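Local coordinates for protein LpxE (Aquifex aeolicus, PDB 6EBU) that probably removes the 1-phosphate group of lipid A, as a membrane-embedded phosphatase of the PAP2 superfamily, at residues Y44-L49 against F114-V119; P48-L53 against K62-A67. The protein carries 1 engineered substitution. One frame throughout, in Å; residues are numbered along the deposited sequence.

Following the chain from the N terminus, both interactions start on helix 46-56 or the turn leading into it, and they share Pro48 and Leu49. Interaction 2 closes the short loop: 62-67 folds back on 48-53 directly after the turn that joins the two helices. Interaction 1 closes a much longer one, from 44-49 to 114-119, and the second segment of interaction 2 is nested inside it. Their centres are about 7 Å apart. The partner segments also meet each other, with Thr115 and Val119 packing on Ala67 and Val119 on Pro63. Together the two contacts tie helices 46-56, 61-82 and 108-121 together.

Interaction 1. Residues Y44-L49 against F114-V119; sequences YVLFPL and FTIATV
Val45, Leu46 and Leu49 all meet one residue of the opposite helix, Ile116. Val45 comes first, in a short 3-10 turn, with its CB directed at helix 108-121. Val45 CG2 lies 4.5 Å from Ile116 CD1, the longest of the three touches. Leu46 follows. Its CB sets off across the line to the partner, but the end of the side chain comes nearer, and Leu46 CD2 lies 4.2 Å from Ile116 CD1. Val45 and Leu46 both also pack on Met112, one turn back along helix 108-121. The Leu46 side chain also lies close to a bound octyl glucoside.

Leu49 makes the closest approach. It and Ile116 reach toward each other tip to tip. With CG anti to the backbone N (chi1 167°), Leu49 presents its CD2 branch, which lies 4.0 Å from Ile116 CG2 and 4.2 Å from Ile116 CD1. That methyl therefore faces both branches of the isoleucine. Ile116 extends CG1 and CD1 away from its own carbonyl carbon (chi1 -66°), which carries CD1 to Val45 and Leu46 as well as to Leu49, while CG2 meets Leu49. Leu49 also rests on Leu120, one turn further along that helix, and Ile116 is backed by Tyr135 of helix 126-145.

The backbones stay well apart, with Leu46 CA and Ile116 CA 9.2 Å from each other. The 118 Å² buried between the segments is aliphatic side chain. Such a contact depends on dispersion and on exclusion of water or lipid, with shape rather than direction deciding the fit. This is consistent with the predicted transmembrane character of segment 44-49.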
loop_
_atom_site.group_PDB
_atom_site.type_symbol
_atom_site.label_atom_id
_atom_site.label_comp_id
_atom_site.label_asym_id
_atom_site.label_seq_id
_atom_site.Cartn_x
_atom_site.Cartn_y
_atom_site.Cartn_z
ATOM N N TYR A 44 -4.574 -1.022 11.422
ATOM C CA TYR A 44 -4.383 -1.010 12.867
ATOM C C TYR A 44 -3.457 0.103 13.337
ATOM O O TYR A 44 -3.365 0.334 14.546
ATOM C CB TYR A 44 -3.842 -2.360 13.333
ATOM C CG TYR A 44 -4.794 -3.505 13.098
ATOM C CD1 TYR A 44 -5.960 -3.625 13.843
ATOM C CD2 TYR A 44 -4.531 -4.463 12.127
ATOM C CE1 TYR A 44 -6.836 -4.671 13.629
ATOM C CE2 TYR A 44 -5.401 -5.511 11.906
ATOM C CZ TYR A 44 -6.552 -5.610 12.659
ATOM O OH TYR A 44 -7.422 -6.654 12.442
ATOM N N VAL A 45 -2.764 0.789 12.424
ATOM C CA VAL A 45 -1.970 1.953 12.806
ATOM C C VAL A 45 -2.764 3.248 12.744
ATOM O O VAL A 45 -2.281 4.280 13.233
ATOM C CB VAL A 45 -0.715 2.096 11.922
ATOM C CG1 VAL A 45 0.076 0.799 11.910
ATOM C CG2 VAL A 45 -1.101 2.507 10.510
ATOM N N LEU A 46 -3.973 3.227 12.176
ATOM C CA LEU A 46 -4.720 4.464 11.957
ATOM C C LEU A 46 -5.122 5.115 13.274
ATOM O O LEU A 46 -4.853 6.302 13.497
ATOM C CB LEU A 46 -5.952 4.185 11.094
ATOM C CG LEU A 46 -5.668 3.923 9.615
ATOM C CD1 LEU A 46 -6.957 3.883 8.808
ATOM C CD2 LEU A 46 -4.724 4.984 9.076
ATOM N N PHE A 47 -5.778 4.358 14.154
ATOM C CA PHE A 47 -6.170 4.903 15.451
ATOM C C PHE A 47 -4.969 5.371 16.266
ATOM O O PHE A 47 -5.008 6.503 16.781
ATOM C CB PHE A 47 -7.014 3.866 16.205
ATOM C CG PHE A 47 -7.912 4.449 17.263
ATOM C CD1 PHE A 47 -7.895 5.805 17.549
ATOM C CD2 PHE A 47 -8.779 3.633 17.968
ATOM C CE1 PHE A 47 -8.721 6.332 18.523
ATOM C CE2 PHE A 47 -9.607 4.154 18.941
ATOM C CZ PHE A 47 -9.580 5.506 19.218
ATOM N N PRO A 48 -3.889 4.591 16.423
ATOM C CA PRO A 48 -2.705 5.146 17.103
ATOM C C PRO A 48 -2.156 6.397 16.439
ATOM O O PRO A 48 -1.752 7.336 17.136
ATOM C CB PRO A 48 -1.701 3.986 17.050
ATOM C CG PRO A 48 -2.547 2.767 16.982
ATOM C CD PRO A 48 -3.725 3.152 16.140
ATOM N N LEU A 49 -2.139 6.439 15.105
ATOM C CA LEU A 49 -1.581 7.591 14.403
ATOM C C LEU A 49 -2.449 8.831 14.592
ATOM O O LEU A 49 -1.936 9.925 14.851
ATOM C CB LEU A 49 -1.420 7.270 12.918
ATOM C CG LEU A 49 -1.132 8.448 11.987
ATOM C CD1 LEU A 49 0.244 9.029 12.278
ATOM C CD2 LEU A 49 -1.237 8.020 10.533
ATOM N N PHE A 114 0.629 5.322 1.160
ATOM C CA PHE A 114 0.913 6.512 0.365
ATOM C C PHE A 114 -0.043 7.651 0.692
ATOM O O PHE A 114 0.316 8.821 0.522
ATOM C CB PHE A 114 0.863 6.177 -1.128
ATOM C CG PHE A 114 2.161 5.645 -1.666
ATOM C CD1 PHE A 114 2.461 4.294 -1.574
ATOM C CD2 PHE A 114 3.091 6.496 -2.240
ATOM C CE1 PHE A 114 3.661 3.801 -2.058
ATOM C CE2 PHE A 114 4.293 6.009 -2.726
ATOM C CZ PHE A 114 4.578 4.661 -2.635
ATOM N N THR A 115 -1.249 7.334 1.165
ATOM C CA THR A 115 -2.141 8.371 1.675
ATOM C C THR A 115 -1.562 9.010 2.929
ATOM O O THR A 115 -1.567 10.239 3.077
ATOM C CB THR A 115 -3.520 7.782 1.971
ATOM O OG1 THR A 115 -4.037 7.144 0.799
ATOM C CG2 THR A 115 -4.467 8.866 2.408
ATOM N N ILE A 116 -1.066 8.184 3.849
ATOM C CA ILE A 116 -0.418 8.697 5.052
ATOM C C ILE A 116 0.788 9.550 4.680
ATOM O O ILE A 116 0.950 10.676 5.166
ATOM C CB ILE A 116 -0.023 7.531 5.977
ATOM C CG1 ILE A 116 -1.274 6.832 6.513
ATOM C CG2 ILE A 116 0.871 8.018 7.110
ATOM C CD1 ILE A 116 -0.991 5.523 7.223
ATOM N N ALA A 117 1.644 9.031 3.796
ATOM C CA ALA A 117 2.865 9.749 3.447
ATOM C C ALA A 117 2.561 11.052 2.715
ATOM O O ALA A 117 3.260 12.051 2.910
ATOM C CB ALA A 117 3.777 8.857 2.603
ATOM N N THR A 118 1.529 11.067 1.871
ATOM C CA THR A 118 1.208 12.280 1.122
ATOM C C THR A 118 0.685 13.377 2.045
ATOM O O THR A 118 1.131 14.529 1.970
ATOM C CB THR A 118 0.190 11.966 0.023
ATOM O OG1 THR A 118 0.778 11.081 -0.940
ATOM C CG2 THR A 118 -0.262 13.236 -0.677
ATOM N N VAL A 119 -0.249 13.035 2.935
ATOM C CA VAL A 119 -0.866 14.046 3.791
ATOM C C VAL A 119 0.111 14.518 4.863
ATOM O O VAL A 119 0.158 15.708 5.198
ATOM C CB VAL A 119 -2.165 13.497 4.409
ATOM C CG1 VAL A 119 -2.737 14.477 5.428
ATOM C CG2 VAL A 119 -3.183 13.198 3.318
#

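Interaction 2. Residues P48-L53 against K62-A67; sequences PLLIFL and KPLILA
Leu64 puts its CD2 methyl among three leucines of helix 46-56, and every contact between the segments is apolar. The tightest two are equal: Leu64 CD2 lies 3.6 Å from Leu49 CD2 and also 3.6 Å from Leu53 CD1. Leu49 and Leu53 are one helical turn apart, so the methyl touches two successive turns. Leu50 CD2 adds a looser touch on the same atom, at 4.0 Å from Leu64 CD2. The Leu64 side chain crosses Leu49 and Leu50 at a slant and Leu53 at about a right angle. A chi1 of -179° turns its CG away from the backbone N and out toward the partner helix.

A second apolar pair lies beside it. Leu50 and Ile65 cross at about a right angle, with Leu50 CD2 3.7 Å from Ile65 CG1. Leu50 CD1 is further off, 4.1 Å from the same Ile65 CG1. Ile65 forms the exposed edge of the contact, while Leu64 and Leu53 are buried. Leu53 also packs on Leu120 of helix 108-121, and both Leu50 and Leu53 rest on Val61.

Within the helices Leu53 N bonds to Leu49 O and Ala67 N to Pro63 O; Pro63 O also accepts from Ser168 OG. The contacts between the segments are all between side chains.

The axes of segments 48-53 and 62-67 pass 11.0 Å apart, with 156° between their directions. This is an antiparallel helical hairpin with a short connection, formed by two predicted transmembrane helices of the all-helical membrane bundle.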
loop_
_atom_site.group_PDB
_atom_site.type_symbol
_atom_site.label_atom_id
_atom_site.label_comp_id
_atom_site.label_asym_id
_atom_site.label_seq_id
_atom_site.Cartn_x
_atom_site.Cartn_y
_atom_site.Cartn_z
ATOM N N PRO A 48 -3.889 4.591 16.423
ATOM C CA PRO A 48 -2.705 5.146 17.103
ATOM C C PRO A 48 -2.156 6.397 16.439
ATOM O O PRO A 48 -1.752 7.336 17.136
ATOM C CB PRO A 48 -1.701 3.986 17.050
ATOM C CG PRO A 48 -2.547 2.767 16.982
ATOM C CD PRO A 48 -3.725 3.152 16.140
ATOM N N LEU A 49 -2.139 6.439 15.105
ATOM C CA LEU A 49 -1.581 7.591 14.403
ATOM C C LEU A 49 -2.449 8.831 14.592
ATOM O O LEU A 49 -1.936 9.925 14.851
ATOM C CB LEU A 49 -1.420 7.270 12.918
ATOM C CG LEU A 49 -1.132 8.448 11.987
ATOM C CD1 LEU A 49 0.244 9.029 12.278
ATOM C CD2 LEU A 49 -1.237 8.020 10.533
ATOM N N LEU A 50 -3.767 8.679 14.455
ATOM C CA LEU A 50 -4.657 9.830 14.562
ATOM C C LEU A 50 -4.589 10.458 15.948
ATOM O O LEU A 50 -4.653 11.686 16.085
ATOM C CB LEU A 50 -6.090 9.419 14.226
ATOM C CG LEU A 50 -6.413 9.311 12.733
ATOM C CD1 LEU A 50 -7.747 8.610 12.519
ATOM C CD2 LEU A 50 -6.422 10.689 12.087
ATOM N N ILE A 51 -4.447 9.634 16.988
ATOM C CA ILE A 51 -4.354 10.168 18.342
ATOM C C ILE A 51 -3.095 11.010 18.495
ATOM O O ILE A 51 -3.128 12.107 19.067
ATOM C CB ILE A 51 -4.407 9.026 19.374
ATOM C CG1 ILE A 51 -5.791 8.375 19.371
ATOM C CG2 ILE A 51 -4.056 9.539 20.764
ATOM C CD1 ILE A 51 -6.930 9.349 19.565
ATOM N N PHE A 52 -1.968 10.523 17.974
ATOM C CA PHE A 52 -0.740 11.308 18.045
ATOM C C PHE A 52 -0.824 12.560 17.180
ATOM O O PHE A 52 -0.247 13.594 17.534
ATOM C CB PHE A 52 0.461 10.451 17.642
ATOM C CG PHE A 52 1.054 9.673 18.784
ATOM C CD1 PHE A 52 0.416 8.549 19.278
ATOM C CD2 PHE A 52 2.248 10.068 19.366
ATOM C CE1 PHE A 52 0.954 7.833 20.331
ATOM C CE2 PHE A 52 2.794 9.355 20.419
ATOM C CZ PHE A 52 2.145 8.237 20.902
ATOM N N LEU A 53 -1.537 12.494 16.052
ATOM C CA LEU A 53 -1.737 13.694 15.244
ATOM C C LEU A 53 -2.578 14.719 15.991
ATOM O O LEU A 53 -2.270 15.914 15.975
ATOM C CB LEU A 53 -2.392 13.335 13.911
ATOM C CG LEU A 53 -1.499 12.689 12.854
ATOM C CD1 LEU A 53 -2.271 12.508 11.564
ATOM C CD2 LEU A 53 -0.246 13.521 12.622
ATOM N N LYS A 62 -7.925 16.270 10.102
ATOM C CA LYS A 62 -9.016 16.306 9.129
ATOM C C LYS A 62 -8.564 15.930 7.723
ATOM O O LYS A 62 -9.248 15.113 7.081
ATOM C CB LYS A 62 -9.688 17.684 9.156
ATOM N N PRO A 63 -7.459 16.462 7.180
ATOM C CA PRO A 63 -7.027 16.001 5.849
ATOM C C PRO A 63 -6.772 14.506 5.778
ATOM O O PRO A 63 -7.139 13.867 4.784
ATOM C CB PRO A 63 -5.744 16.805 5.600
ATOM C CG PRO A 63 -5.901 18.016 6.430
ATOM C CD PRO A 63 -6.611 17.566 7.666
ATOM N N LEU A 64 -6.155 13.925 6.810
ATOM C CA LEU A 64 -5.865 12.495 6.767
ATOM C C LEU A 64 -7.141 11.668 6.840
ATOM O O LEU A 64 -7.280 10.670 6.122
ATOM C CB LEU A 64 -4.912 12.109 7.898
ATOM C CG LEU A 64 -4.538 10.623 7.886
ATOM C CD1 LEU A 64 -3.787 10.262 6.606
ATOM C CD2 LEU A 64 -3.732 10.251 9.117
ATOM N N ILE A 65 -8.085 12.064 7.698
ATOM C CA ILE A 65 -9.341 11.324 7.807
ATOM C C ILE A 65 -10.096 11.353 6.484
ATOM O O ILE A 65 -10.618 10.328 6.028
ATOM C CB ILE A 65 -10.196 11.880 8.961
ATOM C CG1 ILE A 65 -9.545 11.566 10.309
ATOM C CG2 ILE A 65 -11.606 11.307 8.907
ATOM C CD1 ILE A 65 -10.308 12.112 11.492
ATOM N N LEU A 66 -10.155 12.520 5.837
ATOM C CA LEU A 66 -10.869 12.605 4.568
ATOM C C LEU A 66 -10.133 11.846 3.469
ATOM O O LEU A 66 -10.761 11.217 2.612
ATOM C CB LEU A 66 -11.079 14.071 4.185
ATOM C CG LEU A 66 -11.214 14.433 2.705
ATOM C CD1 LEU A 66 -12.552 13.946 2.164
ATOM C CD2 LEU A 66 -11.080 15.940 2.510
ATOM N N ALA A 67 -8.800 11.874 3.489
ATOM C CA ALA A 67 -8.035 11.155 2.475
ATOM C C ALA A 67 -8.173 9.649 2.641
ATOM O O ALA A 67 -8.322 8.922 1.651
ATOM C CB ALA A 67 -6.567 11.573 2.532
#